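Local coordinates for N-acylhomoserine lactone dependent regulatory protein (Burkholderia cenocepacia, PDB 5L10), which probably regulates transcription by binding DNA in response to N-acylhomoserine lactones, and is represented here by its ligand-binding domain alone, at residues F13-R18 against F26-A31; L36-C41 against A151-L156; M56-N61 against H68-F73. All coordinates share one frame; numbering follows the deposited sequence.

In the fold
From the N terminus, helix 3-16 turns back into helix 22-35, and contact 1 closes that short loop with side chains of both helices. Contact 2 opens a few residues later, where helix 22-35 gives way to strand 40-46, and closes only at helix 143-169, so its long loop takes in the rest of the sheet. Contact 3 lies wholly within that loop and joins edge strand 56-60, one of the two outermost, to helix 64-72. No two contacts cross. Contacts 1 and 2 touch through F13 against S155 and I29 against L156, while contacts 2 and 3 are linked by a probable hydrogen bond from C41 N to OD1 of N61, just beyond strand 56-60.

Contact 1: F13-R18 against F26-A31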
loop_
_atom_site.group_PDB
_atom_site.type_symbol
_atom_site.label_atom_id
_atom_site.label_comp_id
_atom_site.label_asym_id
_atom_site.label_seq_id
_atom_site.Cartn_x
_atom_site.Cartn_y
_atom_site.Cartn_z
ATOM N N PHE A 13 10.276 -0.820 -9.515
ATOM C CA PHE A 13 10.537 -1.564 -8.290
ATOM C C PHE A 13 11.968 -2.077 -8.224
ATOM O O PHE A 13 12.532 -2.186 -7.131
ATOM C CB PHE A 13 9.538 -2.709 -8.152
ATOM C CG PHE A 13 8.240 -2.287 -7.538
ATOM C CD1 PHE A 13 8.007 -2.464 -6.182
ATOM C CD2 PHE A 13 7.268 -1.669 -8.303
ATOM C CE1 PHE A 13 6.817 -2.056 -5.610
ATOM C CE2 PHE A 13 6.081 -1.260 -7.737
ATOM C CZ PHE A 13 5.853 -1.454 -6.390
ATOM N N ASP A 14 12.578 -2.384 -9.368
ATOM C CA ASP A 14 13.986 -2.758 -9.342
ATOM C C ASP A 14 14.855 -1.574 -8.943
ATOM O O ASP A 14 15.810 -1.733 -8.174
ATOM C CB ASP A 14 14.410 -3.319 -10.697
ATOM C CG ASP A 14 14.338 -4.834 -10.746
ATOM O OD1 ASP A 14 13.523 -5.421 -10.000
ATOM O OD2 ASP A 14 15.103 -5.441 -11.526
ATOM N N ALA A 15 14.532 -0.378 -9.440
ATOM C CA ALA A 15 15.267 0.811 -9.026
ATOM C C ALA A 15 15.079 1.092 -7.541
ATOM O O ALA A 15 15.995 1.595 -6.882
ATOM C CB ALA A 15 14.828 2.018 -9.855
ATOM N N LEU A 16 13.907 0.759 -6.994
ATOM C CA LEU A 16 13.651 1.000 -5.581
ATOM C C LEU A 16 14.410 0.038 -4.680
ATOM O O LEU A 16 14.538 0.307 -3.482
ATOM C CB LEU A 16 12.150 0.914 -5.295
ATOM C CG LEU A 16 11.297 2.027 -5.910
ATOM C CD1 LEU A 16 9.839 1.856 -5.540
ATOM C CD2 LEU A 16 11.802 3.392 -5.479
ATOM N N GLN A 17 14.914 -1.072 -5.226
ATOM C CA GLN A 17 15.764 -1.976 -4.462
ATOM C C GLN A 17 17.190 -1.462 -4.312
ATOM O O GLN A 17 17.933 -1.981 -3.473
ATOM C CB GLN A 17 15.793 -3.366 -5.110
ATOM C CG GLN A 17 14.431 -4.015 -5.265
ATOM C CD GLN A 17 13.668 -4.088 -3.959
ATOM O OE1 GLN A 17 14.231 -4.403 -2.909
ATOM N NE2 GLN A 17 12.374 -3.789 -4.017
ATOM N N ARG A 18 17.592 -0.471 -5.106
ATOM C CA ARG A 18 18.916 0.131 -5.006
ATOM C C ARG A 18 18.812 1.611 -4.650
ATOM O O ARG A 18 19.627 2.428 -5.087
ATOM C CB ARG A 18 19.700 -0.055 -6.305
ATOM C CG ARG A 18 19.736 -1.484 -6.810
ATOM C CD ARG A 18 20.471 -1.582 -8.137
ATOM N NE ARG A 18 19.901 -0.701 -9.153
ATOM C CZ ARG A 18 18.975 -1.070 -10.033
ATOM N NH1 ARG A 18 18.505 -2.311 -10.026
ATOM N NH2 ARG A 18 18.517 -0.197 -10.921
ATOM N N PHE A 26 12.716 8.753 -4.913
ATOM C CA PHE A 26 11.646 9.502 -5.568
ATOM C C PHE A 26 11.714 9.437 -7.091
ATOM O O PHE A 26 10.670 9.180 -7.717
ATOM C CB PHE A 26 11.624 10.942 -5.057
ATOM C CG PHE A 26 10.610 11.791 -5.745
ATOM C CD1 PHE A 26 11.009 12.812 -6.587
ATOM C CD2 PHE A 26 9.255 11.535 -5.591
ATOM C CE1 PHE A 26 10.080 13.589 -7.237
ATOM C CE2 PHE A 26 8.317 12.307 -6.243
ATOM C CZ PHE A 26 8.732 13.335 -7.069
ATOM N N PRO A 27 12.861 9.642 -7.748
ATOM C CA PRO A 27 12.889 9.641 -9.229
ATOM C C PRO A 27 12.282 8.390 -9.849
ATOM O O PRO A 27 11.601 8.499 -10.879
ATOM C CB PRO A 27 14.385 9.759 -9.551
ATOM C CG PRO A 27 14.923 10.535 -8.421
ATOM C CD PRO A 27 14.170 10.060 -7.203
ATOM N N PRO A 28 12.503 7.182 -9.297
ATOM C CA PRO A 28 11.799 6.022 -9.875
ATOM C C PRO A 28 10.287 6.149 -9.825
ATOM O O PRO A 28 9.610 5.825 -10.809
ATOM C CB PRO A 28 12.293 4.847 -9.021
ATOM C CG PRO A 28 13.608 5.270 -8.536
ATOM C CD PRO A 28 13.481 6.744 -8.281
ATOM N N ILE A 29 9.735 6.616 -8.703
ATOM C CA ILE A 29 8.285 6.724 -8.586
ATOM C C ILE A 29 7.755 7.821 -9.501
ATOM O O ILE A 29 6.698 7.671 -10.127
ATOM C CB ILE A 29 7.885 6.965 -7.118
ATOM C CG1 ILE A 29 8.397 5.825 -6.232
ATOM C CG2 ILE A 29 6.379 7.100 -6.992
ATOM C CD1 ILE A 29 8.177 6.055 -4.753
ATOM N N ALA A 30 8.481 8.935 -9.604
ATOM C CA ALA A 30 8.052 10.017 -10.485
ATOM C C ALA A 30 8.164 9.614 -11.952
ATOM O O ALA A 30 7.304 9.974 -12.767
ATOM C CB ALA A 30 8.868 11.277 -10.205
ATOM N N ALA A 31 9.212 8.867 -12.309
ATOM C CA ALA A 31 9.350 8.409 -13.687
ATOM C C ALA A 31 8.237 7.438 -14.060
ATOM O O ALA A 31 7.727 7.473 -15.188
ATOM C CB ALA A 31 10.723 7.770 -13.896
#
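L16, near the end of helix 3-16, meets P28 and I29 of helix 22-35 through the outer half of its side chain. Its CB is still remote, 5.4 Å from CB of P28. With CG placed beside the backbone N and away from the carbonyl carbon (chi1 -68°), the branch point is carried toward the second helix, and the two methyls then part. CD2 does the touching: it lies 3.9 Å from CB of P28, with CG of the same ring only slightly farther off, and it also approaches CG1 of I29 at 4.3 Å. CD1 extends the chain (chi2 -179°) and passes CG1 of I29 at a similar separation. The preceding residue, A15, completes the grip on the proline, its CB 3.7 Å from CG of P28, so the CB-CG side of the pyrrolidine ring meets both residues at once.

These two helices run in roughly opposite directions and form a helical hairpin on the flank of the autoinducer-binding domain. The small methyl of A15 allows a close approach, with CA atoms of A15 and P28 6.3 Å apart. P27 and P28 have no N-H to offer, and helix 22-35 is kinked there; beyond the kink, A30 N bonds F26 O and A31 N bonds P27 O. Helix 143-169 packs beside the pair, where L16 also rests on A159 and Y163, and Q17 NE2 hydrogen-bonds Y163 OH. On this flank F13 reaches A154 of the second subunit.

Contact 2: L36-C41 against A151-L156; sequences LGFRYC and APCASL
L36 and F38 both set CG beside the backbone N, anti to the carbonyl carbon (chi1 -65° and -61°), and these torsions send the two side chains to the same helix, 143-169. In L36 the chain continues extended to CD1 (chi2 176°), and this one methyl makes the contact: it reaches CD1 of L156 tip to tip at 3.8 Å and passes CB of P152 at 4.0 Å. P152 and L156 are one helical turn apart, joined by the L156 N to P152 O bond, so the leucine tip sits across a single turn.

Between them in sequence, C153 turns SG toward F38. The sulfur lies 3.9 Å from CE2 of the ring, with CZ almost equally near, and 4.9 Å from the ring centroid. Its direction is 64° off the ring normal, an oblique sulfur-aromatic contact.

The segment from L36 to C41 leads from helix 22-35 into the sheet. G37, with positive phi, ends the helix in a Schellman motif, and R39 with Y40 forms a classic beta bulge opposite V135. F38, pressed also against L134 and R136 of strand 129-136, thus fills the seam between sheet and long C-terminal helix, in keeping with the alpha-beta-alpha sandwich of LuxR-type ligand-binding domains. The same turn of helix 143-169 serves the dimer: A151 O accepts a hydrogen bond from S155 OG of the second subunit.

All five touching residues are buried, and what joins them is carbon and sulfur. The cohesion across this junction therefore probably rests largely on dispersion and the exclusion of water, with a modest contribution expected from the sulfur beside the aromatic ring.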
loop_
_atom_site.group_PDB
_atom_site.type_symbol
_atom_site.label_atom_id
_atom_site.label_comp_id
_atom_site.label_asym_id
_atom_site.label_seq_id
_atom_site.Cartn_x
_atom_site.Cartn_y
_atom_site.Cartn_z
ATOM N N LEU A 36 2.835 6.749 -16.809
ATOM C CA LEU A 36 1.410 6.463 -16.735
ATOM C C LEU A 36 0.547 7.652 -17.134
ATOM O O LEU A 36 -0.683 7.539 -17.105
ATOM C CB LEU A 36 1.036 6.013 -15.319
ATOM C CG LEU A 36 1.647 4.696 -14.838
ATOM C CD1 LEU A 36 1.278 4.429 -13.389
ATOM C CD2 LEU A 36 1.190 3.553 -15.728
ATOM N N GLY A 37 1.153 8.785 -17.492
ATOM C CA GLY A 37 0.416 9.949 -17.935
ATOM C C GLY A 37 0.301 11.077 -16.931
ATOM O O GLY A 37 -0.331 12.093 -17.243
ATOM N N PHE A 38 0.883 10.937 -15.742
ATOM C CA PHE A 38 0.795 11.963 -14.706
ATOM C C PHE A 38 2.025 12.857 -14.796
ATOM O O PHE A 38 3.140 12.421 -14.491
ATOM C CB PHE A 38 0.686 11.332 -13.320
ATOM C CG PHE A 38 -0.526 10.473 -13.141
ATOM C CD1 PHE A 38 -1.764 11.043 -12.900
ATOM C CD2 PHE A 38 -0.428 9.092 -13.209
ATOM C CE1 PHE A 38 -2.884 10.254 -12.733
ATOM C CE2 PHE A 38 -1.543 8.297 -13.044
ATOM C CZ PHE A 38 -2.773 8.877 -12.806
ATOM N N ARG A 39 1.820 14.110 -15.204
ATOM C CA ARG A 39 2.942 15.033 -15.334
ATOM C C ARG A 39 3.587 15.318 -13.985
ATOM O O ARG A 39 4.811 15.475 -13.893
ATOM C CB ARG A 39 2.479 16.337 -15.981
ATOM C CG ARG A 39 3.445 17.479 -15.767
ATOM C CD ARG A 39 3.288 18.551 -16.800
ATOM N NE ARG A 39 4.224 19.640 -16.562
ATOM C CZ ARG A 39 4.559 20.541 -17.476
ATOM N NH1 ARG A 39 4.037 20.473 -18.692
ATOM N NH2 ARG A 39 5.420 21.504 -17.177
ATOM N N TYR A 40 2.786 15.374 -12.926
ATOM C CA TYR A 40 3.256 15.781 -11.611
ATOM C C TYR A 40 3.089 14.655 -10.600
ATOM O O TYR A 40 2.065 13.964 -10.579
ATOM C CB TYR A 40 2.508 17.012 -11.138
ATOM C CG TYR A 40 2.744 18.237 -11.988
ATOM C CD1 TYR A 40 3.966 18.893 -11.965
ATOM C CD2 TYR A 40 1.734 18.757 -12.793
ATOM C CE1 TYR A 40 4.184 20.025 -12.728
ATOM C CE2 TYR A 40 1.940 19.893 -13.551
ATOM C CZ TYR A 40 3.168 20.519 -13.516
ATOM O OH TYR A 40 3.383 21.645 -14.275
ATOM N N CYS A 41 4.101 14.491 -9.753
ATOM C CA CYS A 41 4.124 13.456 -8.728
ATOM C C CYS A 41 4.622 14.078 -7.435
ATOM O O CYS A 41 5.765 14.540 -7.368
ATOM C CB CYS A 41 5.019 12.288 -9.151
ATOM S SG CYS A 41 5.320 11.092 -7.848
ATOM N N ALA A 151 -4.875 -0.792 -10.675
ATOM C CA ALA A 151 -3.771 -1.667 -10.285
ATOM C C ALA A 151 -2.409 -0.994 -10.405
ATOM O O ALA A 151 -1.616 -1.094 -9.452
ATOM C CB ALA A 151 -3.829 -2.963 -11.099
ATOM N N PRO A 152 -2.058 -0.316 -11.509
ATOM C CA PRO A 152 -0.746 0.354 -11.541
ATOM C C PRO A 152 -0.601 1.445 -10.495
ATOM O O PRO A 152 0.449 1.541 -9.849
ATOM C CB PRO A 152 -0.677 0.918 -12.967
ATOM C CG PRO A 152 -1.594 0.055 -13.752
ATOM C CD PRO A 152 -2.722 -0.250 -12.824
ATOM N N CYS A 153 -1.627 2.277 -10.308
ATOM C CA CYS A 153 -1.540 3.324 -9.296
ATOM C C CYS A 153 -1.423 2.733 -7.900
ATOM O O CYS A 153 -0.691 3.261 -7.054
ATOM C CB CYS A 153 -2.750 4.246 -9.390
ATOM S SG CYS A 153 -2.672 5.381 -10.773
ATOM N N ALA A 154 -2.151 1.644 -7.638
ATOM C CA ALA A 154 -2.009 0.925 -6.376
ATOM C C ALA A 154 -0.568 0.484 -6.166
ATOM O O ALA A 154 -0.006 0.636 -5.075
ATOM C CB ALA A 154 -2.943 -0.283 -6.364
ATOM N N SER A 155 0.043 -0.070 -7.212
ATOM C CA SER A 155 1.443 -0.467 -7.146
ATOM C C SER A 155 2.325 0.708 -6.731
ATOM O O SER A 155 3.103 0.607 -5.777
ATOM C CB SER A 155 1.870 -1.032 -8.500
ATOM O OG SER A 155 3.208 -1.475 -8.472
ATOM N N LEU A 156 2.200 1.842 -7.430
ATOM C CA LEU A 156 3.001 3.019 -7.099
ATOM C C LEU A 156 2.719 3.509 -5.687
ATOM O O LEU A 156 3.622 3.999 -4.996
ATOM C CB LEU A 156 2.726 4.144 -8.095
ATOM C CG LEU A 156 3.460 4.079 -9.425
ATOM C CD1 LEU A 156 3.158 5.325 -10.247
ATOM C CD2 LEU A 156 4.943 3.946 -9.156
#

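Contact 3: M56-N61 against H68-F73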
loop_
_atom_site.group_PDB
_atom_site.type_symbol
_atom_site.label_atom_id
_atom_site.label_comp_id
_atom_site.label_asym_id
_atom_site.label_seq_id
_atom_site.Cartn_x
_atom_site.Cartn_y
_atom_site.Cartn_z
HETATM N N MSE A 56 3.939 19.542 7.411
HETATM C CA MSE A 56 3.850 18.821 6.155
HETATM C C MSE A 56 5.162 18.908 5.392
HETATM O O MSE A 56 5.538 19.978 4.909
HETATM C CB MSE A 56 2.709 19.384 5.307
HETATM C CG MSE A 56 2.540 18.728 3.951
HETATM SE SE MSE A 56 1.555 17.055 4.026
HETATM C CE MSE A 56 -0.176 17.725 4.624
ATOM N N GLN A 57 5.863 17.782 5.299
ATOM C CA GLN A 57 7.054 17.678 4.470
ATOM C C GLN A 57 6.644 17.257 3.065
ATOM O O GLN A 57 5.943 16.257 2.893
ATOM C CB GLN A 57 8.042 16.674 5.062
ATOM C CG GLN A 57 9.194 16.350 4.135
ATOM C CD GLN A 57 10.322 15.623 4.835
ATOM O OE1 GLN A 57 11.492 15.924 4.612
ATOM N NE2 GLN A 57 9.979 14.659 5.679
ATOM N N ILE A 58 7.073 18.023 2.066
ATOM C CA ILE A 58 6.611 17.845 0.693
ATOM C C ILE A 58 7.811 17.652 -0.219
ATOM O O ILE A 58 8.711 18.500 -0.255
ATOM C CB ILE A 58 5.768 19.037 0.212
ATOM C CG1 ILE A 58 4.530 19.203 1.091
ATOM C CG2 ILE A 58 5.380 18.851 -1.247
ATOM C CD1 ILE A 58 3.716 20.448 0.787
ATOM N N VAL A 59 7.819 16.548 -0.961
ATOM C CA VAL A 59 8.749 16.341 -2.063
ATOM C C VAL A 59 7.932 16.076 -3.319
ATOM O O VAL A 59 6.840 15.498 -3.261
ATOM C CB VAL A 59 9.742 15.186 -1.794
ATOM C CG1 VAL A 59 10.562 15.474 -0.550
ATOM C CG2 VAL A 59 9.009 13.865 -1.651
ATOM N N GLY A 60 8.453 16.517 -4.457
ATOM C CA GLY A 60 7.767 16.286 -5.714
ATOM C C GLY A 60 8.338 17.137 -6.823
ATOM O O GLY A 60 9.181 18.012 -6.605
ATOM N N ASN A 61 7.860 16.855 -8.038
ATOM C CA ASN A 61 8.188 17.647 -9.216
ATOM C C ASN A 61 7.086 18.642 -9.565
ATOM O O ASN A 61 6.979 19.062 -10.721
ATOM C CB ASN A 61 8.485 16.737 -10.412
ATOM C CG ASN A 61 7.375 15.743 -10.692
ATOM O OD1 ASN A 61 6.233 15.928 -10.275
ATOM N ND2 ASN A 61 7.710 14.675 -11.408
ATOM N N HIS A 68 5.018 27.190 -2.887
ATOM C CA HIS A 68 5.240 28.466 -2.212
ATOM C C HIS A 68 3.929 29.073 -1.731
ATOM O O HIS A 68 3.853 29.603 -0.617
ATOM C CB HIS A 68 5.967 29.435 -3.144
ATOM C CG HIS A 68 6.043 30.837 -2.620
ATOM N ND1 HIS A 68 7.044 31.263 -1.773
ATOM C CD2 HIS A 68 5.244 31.909 -2.826
ATOM C CE1 HIS A 68 6.857 32.539 -1.481
ATOM N NE2 HIS A 68 5.771 32.954 -2.106
ATOM N N ARG A 69 2.883 29.006 -2.556
ATOM C CA ARG A 69 1.586 29.516 -2.134
ATOM C C ARG A 69 0.885 28.548 -1.193
ATOM O O ARG A 69 0.142 28.981 -0.305
ATOM C CB ARG A 69 0.728 29.820 -3.362
ATOM C CG ARG A 69 1.339 30.900 -4.240
ATOM C CD ARG A 69 0.902 30.769 -5.680
ATOM N NE ARG A 69 -0.475 31.200 -5.882
ATOM C CZ ARG A 69 -0.822 32.439 -6.210
ATOM N NH1 ARG A 69 0.110 33.369 -6.366
ATOM N NH2 ARG A 69 -2.100 32.751 -6.382
ATOM N N TYR A 70 1.128 27.244 -1.361
ATOM C CA TYR A 70 0.649 26.262 -0.395
ATOM C C TYR A 70 1.185 26.549 1.004
ATOM O O TYR A 70 0.511 26.263 2.000
ATOM C CB TYR A 70 1.056 24.855 -0.848
ATOM C CG TYR A 70 0.446 23.731 -0.038
ATOM C CD1 TYR A 70 -0.738 23.125 -0.437
ATOM C CD2 TYR A 70 1.062 23.268 1.115
ATOM C CE1 TYR A 70 -1.296 22.100 0.300
ATOM C CE2 TYR A 70 0.512 22.244 1.857
ATOM C CZ TYR A 70 -0.666 21.663 1.445
ATOM O OH TYR A 70 -1.212 20.641 2.185
ATOM N N VAL A 71 2.382 27.121 1.101
ATOM C CA VAL A 71 2.993 27.401 2.395
ATOM C C VAL A 71 2.544 28.748 2.944
ATOM O O VAL A 71 2.084 28.837 4.086
ATOM C CB VAL A 71 4.532 27.325 2.282
ATOM C CG1 VAL A 71 5.188 27.877 3.535
ATOM C CG2 VAL A 71 4.976 25.888 2.049
ATOM N N LYS A 72 2.659 29.815 2.145
ATOM C CA LYS A 72 2.358 31.152 2.648
ATOM C C LYS A 72 0.876 31.346 2.943
ATOM O O LYS A 72 0.529 32.203 3.763
ATOM C CB LYS A 72 2.841 32.219 1.659
ATOM C CG LYS A 72 1.902 32.479 0.494
ATOM C CD LYS A 72 2.453 33.536 -0.455
ATOM C CE LYS A 72 2.455 34.912 0.182
ATOM N NZ LYS A 72 2.848 35.979 -0.784
ATOM N N PHE A 73 -0.004 30.572 2.309
ATOM C CA PHE A 73 -1.431 30.655 2.587
ATOM C C PHE A 73 -1.894 29.629 3.613
ATOM O O PHE A 73 -3.094 29.564 3.899
ATOM C CB PHE A 73 -2.241 30.495 1.295
ATOM C CG PHE A 73 -2.048 31.619 0.315
ATOM C CD1 PHE A 73 -1.656 32.875 0.751
ATOM C CD2 PHE A 73 -2.254 31.420 -1.042
ATOM C CE1 PHE A 73 -1.471 33.912 -0.147
ATOM C CE2 PHE A 73 -2.070 32.455 -1.945
ATOM C CZ PHE A 73 -1.681 33.702 -1.496
#
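Y70 reaches out from helix 64-72 toward strand 56-60 and is met by two side chains that approach it differently. I58 crosses the tyrosine obliquely and brings its terminal methyl CD1 to the CD2-CE2 bond, 3.8 Å from CE2. M56, a selenomethionine, lies across Y70 at about a right angle and touches the far end, its CE 3.9 Å from OH. The isoleucine methyl therefore meets the ring obliquely at CD2 and CE2, and the methyl of M56 lies against the phenol end.

The torsions explain how both reach one ring. CG of Y70 stands opposite the backbone N (chi1 -171°), which directs the ring at the strand. The chain of M56 leaves in the same sense, extended at chi1, but then bends at chi2 and again at chi3, and so folds CE back to the hydroxyl.

M56 and I58 point to the same face of the sheet, whereas Q57 and V59 point to the other, where L168 of helix 143-169 packs on them. The sheet is thus sandwiched between helices, as in other LuxR-type autoinducer-binding domains, in which the acylhomoserine lactone generally lies between the sheet and the helices on the Y70 side. A glycerol, probably from the crystallisation liquor, is bound about 4 Å from the side chain of I58; such molecules often mark pockets.

The polar end of Y70 is satisfied by a hydrogen bond from its OH to OD2 of D79, which anchors the phenol end in place. Its aromatic surroundings include W66, whose ring plane is turned about 45° from that of Y70, and F105 of helix 103-111.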